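Local atomic coordinates of 2-oxoadipate dioxygenase/decarboxylase (Pseudomonas putida, PDB entry 6W1G), a protein that catalyses the iron(II)-dependent decarboxylation and hydroxylation of 2-oxoadipate to (R)-2-hydroxyglutarate, using molecular oxygen, in the catabolism of D-lysine. Residues A112-H117 with L441-Q446; M91-V96 with F126-S131. All blocks are in the same frame, centred on the assembly; numbering follows the deposited sequence.

Contact 1: residues A112-H117 with L441-Q446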
loop_
_atom_site.group_PDB
_atom_site.type_symbol
_atom_site.label_atom_id
_atom_site.label_comp_id
_atom_site.label_asym_id
_atom_site.label_seq_id
_atom_site.Cartn_x
_atom_site.Cartn_y
_atom_site.Cartn_z
ATOM N N ALA A 112 6.089 -1.825 4.457
ATOM C CA ALA A 112 5.733 -1.842 3.046
ATOM C C ALA A 112 6.953 -1.452 2.213
ATOM O O ALA A 112 7.584 -0.432 2.469
ATOM C CB ALA A 112 4.586 -0.917 2.713
ATOM N N PHE A 113 7.238 -2.237 1.197
ATOM C CA PHE A 113 8.309 -1.925 0.266
ATOM C C PHE A 113 7.724 -1.082 -0.866
ATOM O O PHE A 113 6.727 -1.490 -1.485
ATOM C CB PHE A 113 8.966 -3.206 -0.267
ATOM C CG PHE A 113 9.694 -3.960 0.803
ATOM C CD1 PHE A 113 9.076 -4.988 1.509
ATOM C CD2 PHE A 113 11.020 -3.682 1.080
ATOM C CE1 PHE A 113 9.783 -5.696 2.475
ATOM C CE2 PHE A 113 11.702 -4.385 2.030
ATOM C CZ PHE A 113 11.073 -5.400 2.732
ATOM N N ARG A 114 8.345 0.061 -1.147
ATOM C CA ARG A 114 7.859 0.973 -2.156
ATOM C C ARG A 114 8.983 1.905 -2.567
ATOM O O ARG A 114 9.972 2.070 -1.847
ATOM C CB ARG A 114 6.632 1.788 -1.706
ATOM C CG ARG A 114 6.886 2.691 -0.508
ATOM C CD ARG A 114 5.686 3.580 -0.309
ATOM N NE ARG A 114 5.776 4.573 0.747
ATOM C CZ ARG A 114 6.181 5.840 0.569
ATOM N NH1 ARG A 114 6.718 6.241 -0.560
ATOM N NH2 ARG A 114 5.994 6.721 1.546
ATOM N N ALA A 115 8.825 2.561 -3.722
ATOM C CA ALA A 115 9.680 3.680 -4.082
ATOM C C ALA A 115 9.301 4.865 -3.203
ATOM O O ALA A 115 8.249 4.928 -2.582
ATOM C CB ALA A 115 9.497 3.995 -5.538
ATOM N N VAL A 116 10.204 5.832 -3.153
ATOM C CA VAL A 116 10.098 6.912 -2.173
ATOM C C VAL A 116 9.971 8.314 -2.763
ATOM O O VAL A 116 9.522 9.237 -2.060
ATOM C CB VAL A 116 11.225 6.842 -1.130
ATOM C CG1 VAL A 116 11.206 5.479 -0.400
ATOM C CG2 VAL A 116 12.558 7.193 -1.753
ATOM N N HIS A 117 10.336 8.522 -3.999
ATOM C CA HIS A 117 10.412 9.838 -4.608
ATOM C C HIS A 117 9.248 9.934 -5.585
ATOM O O HIS A 117 8.974 8.954 -6.301
ATOM C CB HIS A 117 11.736 9.962 -5.321
ATOM C CG HIS A 117 12.024 11.274 -5.921
ATOM N ND1 HIS A 117 11.383 11.743 -7.049
ATOM C CD2 HIS A 117 12.982 12.186 -5.628
ATOM C CE1 HIS A 117 11.936 12.883 -7.419
ATOM N NE2 HIS A 117 12.914 13.170 -6.575
ATOM N N LEU A 441 6.675 9.949 6.944
ATOM C CA LEU A 441 6.390 11.385 7.092
ATOM C C LEU A 441 7.562 12.250 6.624
ATOM O O LEU A 441 7.362 13.314 6.034
ATOM C CB LEU A 441 5.980 11.681 8.525
ATOM C CG LEU A 441 4.828 10.783 8.994
ATOM C CD1 LEU A 441 4.364 11.153 10.385
ATOM C CD2 LEU A 441 3.614 10.741 8.059
ATOM N N ALA A 442 8.789 11.829 6.916
ATOM C CA ALA A 442 9.959 12.541 6.413
ATOM C C ALA A 442 10.008 12.511 4.894
ATOM O O ALA A 442 10.342 13.529 4.257
ATOM C CB ALA A 442 11.236 11.951 7.017
ATOM N N LEU A 443 9.633 11.376 4.297
ATOM C CA LEU A 443 9.624 11.267 2.844
ATOM C C LEU A 443 8.570 12.206 2.245
ATOM O O LEU A 443 8.808 12.842 1.211
ATOM C CB LEU A 443 9.329 9.819 2.440
ATOM C CG LEU A 443 10.428 8.815 2.766
ATOM C CD1 LEU A 443 9.927 7.419 2.447
ATOM C CD2 LEU A 443 11.665 9.142 2.017
ATOM N N TYR A 444 7.392 12.305 2.865
ATOM C CA TYR A 444 6.368 13.206 2.361
ATOM C C TYR A 444 6.812 14.659 2.474
ATOM O O TYR A 444 6.597 15.463 1.561
ATOM C CB TYR A 444 5.047 13.005 3.097
ATOM C CG TYR A 444 4.381 11.672 2.871
ATOM C CD1 TYR A 444 4.268 11.126 1.607
ATOM C CD2 TYR A 444 3.845 10.979 3.930
ATOM C CE1 TYR A 444 3.668 9.886 1.409
ATOM C CE2 TYR A 444 3.223 9.738 3.714
ATOM C CZ TYR A 444 3.166 9.210 2.462
ATOM O OH TYR A 444 2.526 8.006 2.200
ATOM N N ALA A 445 7.438 15.016 3.593
ATOM C CA ALA A 445 7.945 16.371 3.753
ATOM C C ALA A 445 8.943 16.706 2.662
ATOM O O ALA A 445 8.963 17.842 2.158
ATOM C CB ALA A 445 8.547 16.570 5.145
ATOM N N GLN A 446 9.773 15.748 2.306
ATOM C CA GLN A 446 10.742 15.960 1.232
ATOM C C GLN A 446 10.078 16.164 -0.115
ATOM O O GLN A 446 10.492 17.016 -0.908
ATOM C CB GLN A 446 11.757 14.810 1.148
ATOM C CG GLN A 446 12.694 14.754 2.303
ATOM C CD GLN A 446 13.695 13.632 2.211
ATOM O OE1 GLN A 446 13.354 12.512 1.897
ATOM N NE2 GLN A 446 14.936 13.941 2.466
HETATM O O HOH W 1 10.317 11.552 -0.804
#
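Val-116 meets Leu-443 through its beta carbon and one methyl: Val-116 CG1 lies 3.7 Å from Leu-443 CD1, while Val-116 CB is 3.9 Å from the other branch, Leu-443 CD2. Both leucine methyls therefore bear on the valine, the two side chains meeting at a slant. Beside this apolar pair runs Arg-114, its chain extended from CG to NE (chi2 171°, chi3 -176°), which carries the guanidinium out to the phenol end of Tyr-444. Arg-114 NH2 stands 3.8 Å from Tyr-444 OH; the guanidinium and ring planes are 19° apart, but the approach is oblique. That distance is van der Waals contact, and the strongest polar partner of each lies outside the two segments: Arg-114 NE forms a salt bridge with Asp-398, and Tyr-444 OH bonds to Glu-397 N. Arg-114 NH1 also donates to Ala-115 O at 2.9 Å, in the carbonyl plane. One water donates to both Val-116 O and Leu-443 O, each at 2.8 Å, bridging the strand-to-helix loop after strand 108-114 and the C-terminal helix 440-458. The chemistry is thus a small apolar contact with a bridging water, flanked by an arginine whose charge is probably balanced at least in part by Asp-398.

Contact 2: residues M91-V96 with F126-S131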
loop_
_atom_site.group_PDB
_atom_site.type_symbol
_atom_site.label_atom_id
_atom_site.label_comp_id
_atom_site.label_asym_id
_atom_site.label_seq_id
_atom_site.Cartn_x
_atom_site.Cartn_y
_atom_site.Cartn_z
ATOM N N MET A 91 14.191 -3.543 -7.648
ATOM C CA MET A 91 13.105 -2.774 -8.243
ATOM C C MET A 91 12.911 -1.413 -7.595
ATOM O O MET A 91 11.826 -0.827 -7.715
ATOM C CB MET A 91 11.826 -3.594 -8.171
ATOM C CG MET A 91 11.963 -4.880 -8.926
ATOM S SD MET A 91 10.487 -5.864 -9.026
ATOM C CE MET A 91 10.361 -6.366 -7.468
ATOM N N GLY A 92 13.927 -0.900 -6.899
ATOM C CA GLY A 92 13.821 0.427 -6.370
ATOM C C GLY A 92 12.849 0.568 -5.216
ATOM O O GLY A 92 12.383 1.688 -4.954
ATOM N N MET A 93 12.535 -0.531 -4.530
ATOM C CA MET A 93 11.554 -0.511 -3.455
ATOM C C MET A 93 12.285 -0.633 -2.146
ATOM O O MET A 93 13.063 -1.586 -1.979
ATOM C CB MET A 93 10.583 -1.677 -3.650
ATOM C CG MET A 93 9.773 -1.525 -4.917
ATOM S SD MET A 93 8.949 -3.049 -5.490
ATOM C CE MET A 93 7.667 -3.097 -4.271
ATOM N N GLN A 94 12.076 0.234 -1.239
ATOM C CA GLN A 94 12.678 0.312 0.073
ATOM C C GLN A 94 11.640 0.086 1.148
ATOM O O GLN A 94 10.473 0.403 0.946
ATOM C CB GLN A 94 13.341 1.664 0.295
ATOM C CG GLN A 94 14.352 1.978 -0.748
ATOM C CD GLN A 94 14.918 3.369 -0.555
ATOM O OE1 GLN A 94 15.350 3.726 0.548
ATOM N NE2 GLN A 94 14.905 4.177 -1.618
ATOM N N PRO A 95 12.034 -0.398 2.336
ATOM C CA PRO A 95 11.045 -0.605 3.415
ATOM C C PRO A 95 10.644 0.708 4.062
ATOM O O PRO A 95 11.516 1.450 4.537
ATOM C CB PRO A 95 11.793 -1.507 4.400
ATOM C CG PRO A 95 13.251 -1.166 4.136
ATOM C CD PRO A 95 13.392 -0.877 2.693
ATOM N N VAL A 96 9.353 0.987 4.075
ATOM C CA VAL A 96 8.820 2.231 4.620
ATOM C C VAL A 96 7.768 1.874 5.655
ATOM O O VAL A 96 6.837 1.113 5.370
ATOM C CB VAL A 96 8.210 3.117 3.515
ATOM C CG1 VAL A 96 7.672 4.390 4.133
ATOM C CG2 VAL A 96 9.229 3.386 2.434
ATOM N N PHE A 126 3.822 0.881 -7.310
ATOM C CA PHE A 126 3.621 -0.446 -6.721
ATOM C C PHE A 126 4.251 -0.537 -5.351
ATOM O O PHE A 126 5.406 -0.136 -5.157
ATOM C CB PHE A 126 4.213 -1.498 -7.652
ATOM C CG PHE A 126 3.962 -2.895 -7.254
ATOM C CD1 PHE A 126 2.667 -3.382 -7.164
ATOM C CD2 PHE A 126 5.015 -3.759 -7.007
ATOM C CE1 PHE A 126 2.429 -4.714 -6.825
ATOM C CE2 PHE A 126 4.791 -5.082 -6.701
ATOM C CZ PHE A 126 3.490 -5.559 -6.605
ATOM N N ARG A 127 3.525 -1.141 -4.426
ATOM C CA ARG A 127 4.028 -1.406 -3.073
ATOM C C ARG A 127 3.705 -2.842 -2.714
ATOM O O ARG A 127 2.722 -3.385 -3.203
ATOM C CB ARG A 127 3.404 -0.582 -1.925
ATOM C CG ARG A 127 3.078 0.827 -2.175
ATOM C CD ARG A 127 1.602 0.983 -2.462
ATOM N NE ARG A 127 1.328 2.346 -2.701
ATOM C CZ ARG A 127 0.419 2.801 -3.576
ATOM N NH1 ARG A 127 0.246 4.071 -3.778
ATOM N NH2 ARG A 127 -0.344 1.945 -4.262
ATOM N N VAL A 128 4.537 -3.431 -1.845
ATOM C CA VAL A 128 4.254 -4.744 -1.308
ATOM C C VAL A 128 4.286 -4.665 0.209
ATOM O O VAL A 128 5.364 -4.490 0.811
ATOM C CB VAL A 128 5.141 -5.857 -1.827
ATOM C CG1 VAL A 128 4.741 -7.189 -1.146
ATOM C CG2 VAL A 128 5.021 -5.971 -3.325
ATOM N N PHE A 129 3.106 -4.770 0.826
ATOM C CA PHE A 129 2.965 -4.837 2.277
ATOM C C PHE A 129 3.404 -6.225 2.714
ATOM O O PHE A 129 2.858 -7.222 2.228
ATOM C CB PHE A 129 1.505 -4.606 2.645
ATOM C CG PHE A 129 1.255 -4.430 4.112
ATOM C CD1 PHE A 129 0.942 -5.500 4.933
ATOM C CD2 PHE A 129 1.371 -3.183 4.691
ATOM C CE1 PHE A 129 0.714 -5.298 6.276
ATOM C CE2 PHE A 129 1.138 -2.998 6.048
ATOM C CZ PHE A 129 0.818 -4.048 6.824
ATOM N N THR A 130 4.450 -6.295 3.528
ATOM C CA THR A 130 5.151 -7.528 3.840
ATOM C C THR A 130 5.120 -7.751 5.341
ATOM O O THR A 130 5.685 -6.968 6.116
ATOM C CB THR A 130 6.572 -7.448 3.339
ATOM O OG1 THR A 130 6.566 -7.202 1.935
ATOM C CG2 THR A 130 7.343 -8.738 3.596
ATOM N N SER A 131 4.490 -8.855 5.756
ATOM C CA SER A 131 4.400 -9.201 7.172
ATOM C C SER A 131 5.357 -10.323 7.501
ATOM O O SER A 131 5.539 -11.244 6.701
ATOM C CB SER A 131 2.977 -9.636 7.503
ATOM O OG SER A 131 2.019 -8.636 7.232
#
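Met-93, just ahead of strand 94-100, and Arg-127, at the start of strand 127-133, have the closest alpha carbons, 7.6 Å apart, and the two backbones share no hydrogen bond. One methyl group makes the closest contacts. Met-93 has CG beside its backbone N (chi1 -65°) and a bend at the thioether (chi3 74°), which turns CE in toward residues 126-131. There CE lies 3.9 Å from Phe-126 CD2, obliquely placed against the ring, and 4.0 Å from Val-128 CG2. Between these side chains it also reaches the main chain, 3.8 Å from Phe-126 O and 4.2 Å from Arg-127 CA, all van der Waals distances. The touching residues are all buried. Gly-92, with positive phi, is the C' residue of the Schellman motif that ends helix 78-90, so Met-93 follows directly on that helix end. The arrangement is helix-to-strand packing over the mixed sheet, whose strands 69-75 and 226-229 carry the metal ligands His-70 and His-226. Phe-88 of helix 78-90 packs on both Met-93 and Val-128, helix 9-27 supplies Arg-13 against Met-93 and Ser-17 against Phe-126, and strand 108-114 runs between strands 94-100 and 127-133.

In the fold
Strand 108-114 joins the two contacts, whose centres are 11 Å apart: it and the loop that follows supply one side of contact 1, and it lies between the strands of contact 2 in the sheet. Probable backbone hydrogen bonds tie it to strand 94-100, Ala-112 O to Val-96 N at 2.8 Å and Arg-114 O to Gln-94 N at 2.9 Å. Phe-113 O also packs 3.4 Å from Met-93 CE. His-70, His-226 and Glu-294 bind nickel here in place of the iron(II) cofactor. Arg-127, whose side chain leads away from residues 91-96, comes about 9 Å from the ion and 4 Å from the His-70 side chain, against about 13 Å and 8 Å for Arg-114.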